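Local coordinates for preproptth (Bombyx mori, PDB 5AOQ), which is the precursor of prothoracicotropic hormone, a cystine-knot neurohormone perceived by the receptor tyrosine kinase Torso and probably acting in the timing of metamorphosis, at residues S57-I61 against H90-V94; S71-L75 against Y83-A87. The protein carries 1 engineered substitution. All coordinates share one frame; numbering follows the deposited sequence. Where two conformers were deposited one is given.

In the fold
Contact 1 is made within the antiparallel pair of strands 55-65 and 86-97; contact 2 sets the loop between them beside the start of the second strand. Contact 1 pairs the strands near the middle of the chain, its centre about 3 Å from the chain centre. Contact 2 lies farther out, its centre about 20 Å from both the chain centre and the centre of contact 1, where the loop joining the strands folds back. In sequence it is nested within the loop that contact 1 closes. Each also reaches the second subunit and Torso. Contact 1 touches the receptor through Ser60 alone, whereas contact 2 has three residues near it.

Contact 1: residues S57-I61 against H90-V94; sequences SLYSI and HPVSV
Ser57 accepts a hydrogen bond at its O from Val94 N (2.7 Å), and Val94 CG1 lies against the same oxygen. At Leu58, paired with Ser93 at a non-hydrogen-bonded position, CD2 of the leucine lies 4.1 Å from Ser93 N, against the backbone of the other strand. Tyr59 forms a hydrogen-bonded pair with Val92: Tyr59 N meets Val92 O at 2.8 Å, and the return bond from Val92 N approaches Tyr59 O from above its carbonyl plane. The tyrosine CG is anti to the backbone N (chi1 -180°), and this leads the ring away from the partner strand while CB stays 3.8 Å from Val94 CG1. The phenol OH bonds instead to Glu36 O of the second subunit, where Val94 also packs on its own counterpart.

The two strands form the long antiparallel ribbon of a cystine-knot hormone; Cys54, Cys96 and Cys98, beside or within them, are in disulfides with Cys17, Cys40 and Cys48. The short segments run at 140° to each other.

Ser60 sits opposite Pro91 with the CA atoms 3.9 Å apart, and its OG lies beside the proline CB on the face that also carries Leu58 and Ser93. Ile61 pairs with His90 at a hydrogen-bonded position. Its N donates to His90 O at 2.8 Å in a nearly straight bond (175°), while the reverse bond, His90 N to Ile61 O, is weak. The two side chains run alongside each other, pointing the same way, with Ile61 CG1 4.0 Å from His90 CB and CD1 near the imidazole edge; His90 NE2 is bonded to Glu24.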
ATOM      1  N   SER D  57      -4.085  10.132  20.690  1.00 99.76           N
ATOM      2  CA  SER D  57      -5.035   9.155  20.173  1.00101.67           C
ATOM      3  C   SER D  57      -4.360   8.218  19.182  1.00103.70           C
ATOM      4  O   SER D  57      -4.050   8.605  18.057  1.00105.95           O
ATOM      5  CB  SER D  57      -6.219   9.860  19.512  1.00103.92           C
ATOM      6  OG  SER D  57      -7.196   8.927  19.089  1.00106.12           O
ATOM      7  N   LEU D  58      -4.135   6.982  19.612  1.00 38.61           N
ATOM      8  CA  LEU D  58      -3.499   5.985  18.765  1.00 40.67           C
ATOM      9  C   LEU D  58      -4.475   5.408  17.748  1.00 37.92           C
ATOM     10  O   LEU D  58      -5.593   5.020  18.092  1.00 34.83           O
ATOM     11  CB  LEU D  58      -2.916   4.855  19.616  1.00 43.02           C
ATOM     12  CG  LEU D  58      -1.787   5.234  20.575  1.00 46.68           C
ATOM     13  CD1 LEU D  58      -1.423   4.045  21.449  1.00 48.63           C
ATOM     14  CD2 LEU D  58      -0.565   5.739  19.819  1.00 50.30           C
ATOM     15  N   TYR D  59      -4.039   5.362  16.493  1.00 39.52           N
ATOM     16  CA  TYR D  59      -4.830   4.788  15.411  1.00 37.66           C
ATOM     17  C   TYR D  59      -3.955   3.858  14.580  1.00 40.86           C
ATOM     18  O   TYR D  59      -2.851   4.229  14.178  1.00 43.89           O
ATOM     19  CB  TYR D  59      -5.431   5.887  14.534  1.00 35.61           C
ATOM     20  CG  TYR D  59      -6.269   5.365  13.389  1.00 33.93           C
ATOM     21  CD1 TYR D  59      -7.622   5.098  13.556  1.00 30.56           C
ATOM     22  CD2 TYR D  59      -5.709   5.141  12.138  1.00 35.93           C
ATOM     23  CE1 TYR D  59      -8.391   4.620  12.512  1.00 29.36           C
ATOM     24  CE2 TYR D  59      -6.470   4.664  11.088  1.00 34.72           C
ATOM     25  CZ  TYR D  59      -7.810   4.405  11.280  1.00 31.50           C
ATOM     26  OH  TYR D  59      -8.571   3.931  10.237  1.00 30.61           O
ATOM     27  N   SER D  60      -4.453   2.650  14.331  1.00 53.24           N
ATOM     28  CA  SER D  60      -3.695   1.634  13.606  1.00 56.51           C
ATOM     29  C   SER D  60      -3.877   1.748  12.098  1.00 56.43           C
ATOM     30  O   SER D  60      -4.999   1.682  11.594  1.00 53.60           O
ATOM     31  CB  SER D  60      -4.106   0.233  14.067  1.00 56.49           C
ATOM     32  OG  SER D  60      -3.723   0.002  15.411  1.00 57.42           O
ATOM     33  N   ILE D  61      -2.764   1.918  11.389  1.00 46.58           N
ATOM     34  CA  ILE D  61      -2.763   1.923   9.928  1.00 47.21           C
ATOM     35  C   ILE D  61      -1.928   0.753   9.417  1.00 51.16           C
ATOM     36  O   ILE D  61      -1.081   0.224  10.140  1.00 53.97           O
ATOM     37  CB  ILE D  61      -2.213   3.244   9.353  1.00 47.70           C
ATOM     38  CG1 ILE D  61      -0.817   3.535   9.913  1.00 51.23           C
ATOM     39  CG2 ILE D  61      -3.165   4.389   9.670  1.00 43.90           C
ATOM     40  CD1 ILE D  61      -0.112   4.692   9.237  1.00 52.46           C
ATOM     41  N   HIS D  90       0.210  -0.561  12.246  1.00 77.61           N
ATOM     42  CA  HIS D  90       1.074   0.495  12.752  1.00 78.94           C
ATOM     43  C   HIS D  90       0.253   1.542  13.497  1.00 79.89           C
ATOM     44  O   HIS D  90      -0.388   2.389  12.873  1.00 80.75           O
ATOM     45  CB  HIS D  90       1.845   1.143  11.602  1.00 79.90           C
ATOM     46  CG  HIS D  90       2.984   2.008  12.044  1.00 81.36           C
ATOM     47  ND1 HIS D  90       3.962   1.567  12.909  1.00 81.30           N
ATOM     48  CD2 HIS D  90       3.302   3.288  11.738  1.00 83.15           C
ATOM     49  CE1 HIS D  90       4.832   2.538  13.118  1.00 82.99           C
ATOM     50  NE2 HIS D  90       4.456   3.593  12.418  1.00 84.14           N
ATOM     51  N   PRO D  91       0.252   1.478  14.840  1.00 64.69           N
ATOM     52  CA  PRO D  91      -0.455   2.510  15.601  1.00 65.67           C
ATOM     53  C   PRO D  91       0.283   3.840  15.550  1.00 67.59           C
ATOM     54  O   PRO D  91       1.508   3.862  15.676  1.00 68.17           O
ATOM     55  CB  PRO D  91      -0.480   1.945  17.022  1.00 65.12           C
ATOM     56  CG  PRO D  91       0.712   1.067  17.093  1.00 64.67           C
ATOM     57  CD  PRO D  91       0.869   0.472  15.724  1.00 63.90           C
ATOM     58  N   VAL D  92      -0.454   4.927  15.353  1.00 68.76           N
ATOM     59  CA  VAL D  92       0.146   6.255  15.314  1.00 70.89           C
ATOM     60  C   VAL D  92      -0.780   7.280  15.960  1.00 72.03           C
ATOM     61  O   VAL D  92      -2.004   7.148  15.907  1.00 71.38           O
ATOM     62  CB  VAL D  92       0.470   6.676  13.858  1.00 71.72           C
ATOM     63  CG1 VAL D  92      -0.805   6.771  13.023  1.00 71.52           C
ATOM     64  CG2 VAL D  92       1.239   7.990  13.830  1.00 74.15           C
ATOM     65  N   SER D  93      -0.187   8.298  16.577  1.00 73.88           N
ATOM     66  CA  SER D  93      -0.957   9.393  17.148  1.00 75.30           C
ATOM     67  C   SER D  93      -1.689  10.135  16.041  1.00 76.33           C
ATOM     68  O   SER D  93      -1.089  10.497  15.031  1.00 77.36           O
ATOM     69  CB  SER D  93      -0.052  10.354  17.918  1.00 77.40           C
ATOM     70  OG  SER D  93      -0.809  11.394  18.512  1.00 78.82           O
ATOM     71  N   VAL D  94      -2.985  10.356  16.239  1.00 61.42           N
ATOM     72  CA  VAL D  94      -3.817  10.978  15.217  1.00 63.28           C
ATOM     73  C   VAL D  94      -4.702  12.074  15.818  1.00 61.57           C
ATOM     74  O   VAL D  94      -5.465  12.732  15.110  1.00 63.37           O
ATOM     75  CB  VAL D  94      -4.686   9.917  14.505  1.00 63.80           C
ATOM     76  CG1 VAL D  94      -5.893   9.521  15.359  1.00 60.37           C
ATOM     77  CG2 VAL D  94      -5.122  10.418  13.142  1.00 67.33           C
TER

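Contact 2: residues S71-L75 against Y83-A87; sequences SQESL and YRWVA
Val86 points its isopropyl group at the backbone of 71-75, the part of the connecting loop that folds back beside strand 86-97 at the far end of the hormone's antiparallel ribbon. The end-to-end directions of the two segments differ by 42°, and 71-75 has no regular structure.

The valine branches divide the work. With CG1 anti to the backbone N (chi1 170°), that methyl lies 3.8 Å from Ser74 CB, while CG2, beside the backbone N, faces Ser71, 3.6 Å from its CB. Between these serines both methyls come up to the carbonyl oxygen of Gln72, CG1 at 3.3 Å from Gln72 O. Cut back to an alanine, this position would lose both methyls, and the space between Ser71, Gln72 O and Ser74 would probably be left unfilled.

The neighbouring side chains turn elsewhere. Trp85, directed away from 71-75, makes a cation-pi contact with Lys82 of the second subunit, and Arg84, also directed away, forms in the conformer given a salt bridge through NH1 with Asp29 of Torso.

Polar contacts lie at both ends of the valine packing. At one, Ser74 CA makes a CA-H...O contact with Ala87 O at 3.4 Å. At the other, Ser71 OG stands anti to its own carbonyl carbon (chi1 -64°) and donates a weak hydrogen bond to Tyr83 O at 2.9 Å.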
ATOM      1  N   SER D  71       9.086 -12.322   5.150  1.00112.97           N
ATOM      2  CA  SER D  71       7.637 -12.285   5.022  1.00113.20           C
ATOM      3  C   SER D  71       6.963 -12.868   6.259  1.00113.77           C
ATOM      4  O   SER D  71       6.442 -13.984   6.228  1.00112.51           O
ATOM      5  CB  SER D  71       7.182 -13.033   3.766  1.00113.03           C
ATOM      6  OG  SER D  71       7.658 -12.390   2.597  1.00114.17           O
ATOM      7  N   GLN D  72       6.972 -12.101   7.345  1.00136.68           N
ATOM      8  CA  GLN D  72       6.348 -12.528   8.591  1.00137.23           C
ATOM      9  C   GLN D  72       4.827 -12.519   8.460  1.00141.34           C
ATOM     10  O   GLN D  72       4.289 -12.240   7.389  1.00144.88           O
ATOM     11  CB  GLN D  72       6.796 -11.629   9.747  1.00141.35           C
ATOM     12  CG  GLN D  72       8.301 -11.645   9.979  1.00141.83           C
ATOM     13  CD  GLN D  72       8.720 -10.823  11.183  1.00148.83           C
ATOM     14  OE1 GLN D  72       7.883 -10.252  11.883  1.00151.38           O
ATOM     15  NE2 GLN D  72      10.023 -10.760  11.432  1.00153.56           N
ATOM     16  N   GLU D  73       4.139 -12.822   9.557  1.00113.98           N
ATOM     17  CA  GLU D  73       2.692 -13.011   9.527  1.00108.04           C
ATOM     18  C   GLU D  73       1.937 -11.734   9.171  1.00103.53           C
ATOM     19  O   GLU D  73       1.876 -10.793   9.962  1.00105.43           O
ATOM     20  CB  GLU D  73       2.200 -13.536  10.878  1.00111.25           C
ATOM     21  CG  GLU D  73       0.715 -13.880  10.914  1.00106.93           C
ATOM     22  CD  GLU D  73       0.337 -14.957   9.914  1.00103.10           C
ATOM     23  OE1 GLU D  73       1.214 -15.769   9.551  1.00104.77           O
ATOM     24  OE2 GLU D  73      -0.837 -14.990   9.490  1.00 99.04           O
ATOM     25  N   SER D  74       1.362 -11.716   7.973  1.00 89.06           N
ATOM     26  CA  SER D  74       0.469 -10.641   7.564  1.00 84.39           C
ATOM     27  C   SER D  74      -0.892 -10.852   8.209  1.00 82.71           C
ATOM     28  O   SER D  74      -1.297 -11.987   8.451  1.00 83.54           O
ATOM     29  CB  SER D  74       0.325 -10.596   6.041  1.00 80.30           C
ATOM     30  OG  SER D  74      -0.395 -11.724   5.575  1.00 78.30           O
ATOM     31  N   LEU D  75      -1.598  -9.762   8.487  1.00 95.88           N
ATOM     32  CA  LEU D  75      -2.939  -9.861   9.047  1.00 95.50           C
ATOM     33  C   LEU D  75      -3.874 -10.486   8.020  1.00 92.42           C
ATOM     34  O   LEU D  75      -4.509 -11.508   8.284  1.00 93.90           O
ATOM     35  CB  LEU D  75      -3.455  -8.485   9.475  1.00 94.62           C
ATOM     36  CG  LEU D  75      -2.538  -7.683  10.403  1.00 97.53           C
ATOM     37  CD1 LEU D  75      -3.235  -6.412  10.861  1.00 96.17           C
ATOM     38  CD2 LEU D  75      -2.089  -8.511  11.600  1.00103.38           C
ATOM     39  N   TYR D  83       4.727 -13.781  -0.046  1.00 54.63           N
ATOM     40  CA  TYR D  83       6.076 -14.147  -0.490  1.00 54.32           C
ATOM     41  C   TYR D  83       7.031 -12.954  -0.623  1.00 54.62           C
ATOM     42  O   TYR D  83       8.165 -13.013  -0.143  1.00 54.54           O
ATOM     43  CB  TYR D  83       6.002 -14.896  -1.827  1.00 54.25           C
ATOM     44  CG  TYR D  83       4.855 -15.881  -1.910  1.00 54.36           C
ATOM     45  CD1 TYR D  83       4.875 -17.064  -1.183  1.00 54.15           C
ATOM     46  CD2 TYR D  83       3.752 -15.626  -2.716  1.00 54.91           C
ATOM     47  CE1 TYR D  83       3.828 -17.963  -1.255  1.00 54.49           C
ATOM     48  CE2 TYR D  83       2.702 -16.520  -2.795  1.00 55.26           C
ATOM     49  CZ  TYR D  83       2.744 -17.687  -2.062  1.00 55.04           C
ATOM     50  OH  TYR D  83       1.699 -18.578  -2.139  1.00 55.61           O
ATOM     51  N   ARG D  84       6.560 -11.887  -1.264  0.53 56.60           N
ATOM     52  CA  ARG D  84       7.366 -10.698  -1.526  0.53 57.18           C
ATOM     53  C   ARG D  84       6.973  -9.545  -0.602  0.53 57.81           C
ATOM     54  O   ARG D  84       7.815  -8.731  -0.218  0.53 58.33           O
ATOM     55  CB  ARG D  84       7.210 -10.273  -2.991  0.53 57.68           C
ATOM     56  CG  ARG D  84       7.475 -11.390  -3.999  0.53 57.16           C
ATOM     57  CD  ARG D  84       6.567 -11.290  -5.219  0.53 57.70           C
ATOM     58  NE  ARG D  84       6.980 -10.238  -6.144  0.53 58.54           N
ATOM     59  CZ  ARG D  84       6.382  -9.987  -7.306  0.53 59.31           C
ATOM     60  NH1 ARG D  84       5.339 -10.709  -7.692  0.53 59.35           N
ATOM     61  NH2 ARG D  84       6.828  -9.011  -8.084  0.53 60.24           N
ATOM     62  N   TRP D  85       5.689  -9.485  -0.252  1.00 89.38           N
ATOM     63  CA  TRP D  85       5.148  -8.414   0.587  1.00 90.00           C
ATOM     64  C   TRP D  85       4.432  -8.938   1.830  1.00 89.54           C
ATOM     65  O   TRP D  85       3.952 -10.071   1.855  1.00 88.94           O
ATOM     66  CB  TRP D  85       4.178  -7.550  -0.224  1.00 90.89           C
ATOM     67  CG  TRP D  85       4.796  -6.880  -1.414  1.00 91.64           C
ATOM     68  CD1 TRP D  85       4.981  -7.419  -2.653  1.00 91.52           C
ATOM     69  CD2 TRP D  85       5.297  -5.540  -1.480  1.00 92.79           C
ATOM     70  NE1 TRP D  85       5.571  -6.499  -3.485  1.00 92.48           N
ATOM     71  CE2 TRP D  85       5.777  -5.337  -2.789  1.00 93.33           C
ATOM     72  CE3 TRP D  85       5.389  -4.493  -0.559  1.00 93.56           C
ATOM     73  CZ2 TRP D  85       6.340  -4.131  -3.199  1.00 94.67           C
ATOM     74  CZ3 TRP D  85       5.950  -3.297  -0.967  1.00 94.93           C
ATOM     75  CH2 TRP D  85       6.416  -3.125  -2.276  1.00 95.50           C
ATOM     76  N   VAL D  86       4.370  -8.093   2.854  1.00 57.06           N
ATOM     77  CA  VAL D  86       3.621  -8.380   4.075  1.00 56.79           C
ATOM     78  C   VAL D  86       3.029  -7.113   4.669  1.00 57.57           C
ATOM     79  O   VAL D  86       3.724  -6.112   4.848  1.00 58.29           O
ATOM     80  CB  VAL D  86       4.496  -9.067   5.148  1.00 56.37           C
ATOM     81  CG1 VAL D  86       3.777  -9.137   6.500  1.00 56.33           C
ATOM     82  CG2 VAL D  86       4.904 -10.445   4.694  1.00 55.68           C
ATOM     83  N   ALA D  87       1.738  -7.177   4.982  1.00 58.02           N
ATOM     84  CA  ALA D  87       1.029  -6.062   5.595  1.00 58.76           C
ATOM     85  C   ALA D  87       1.098  -6.172   7.111  1.00 58.50           C
ATOM     86  O   ALA D  87       0.834  -7.232   7.677  1.00 57.79           O
ATOM     87  CB  ALA D  87      -0.415  -6.030   5.132  1.00 59.05           C
TER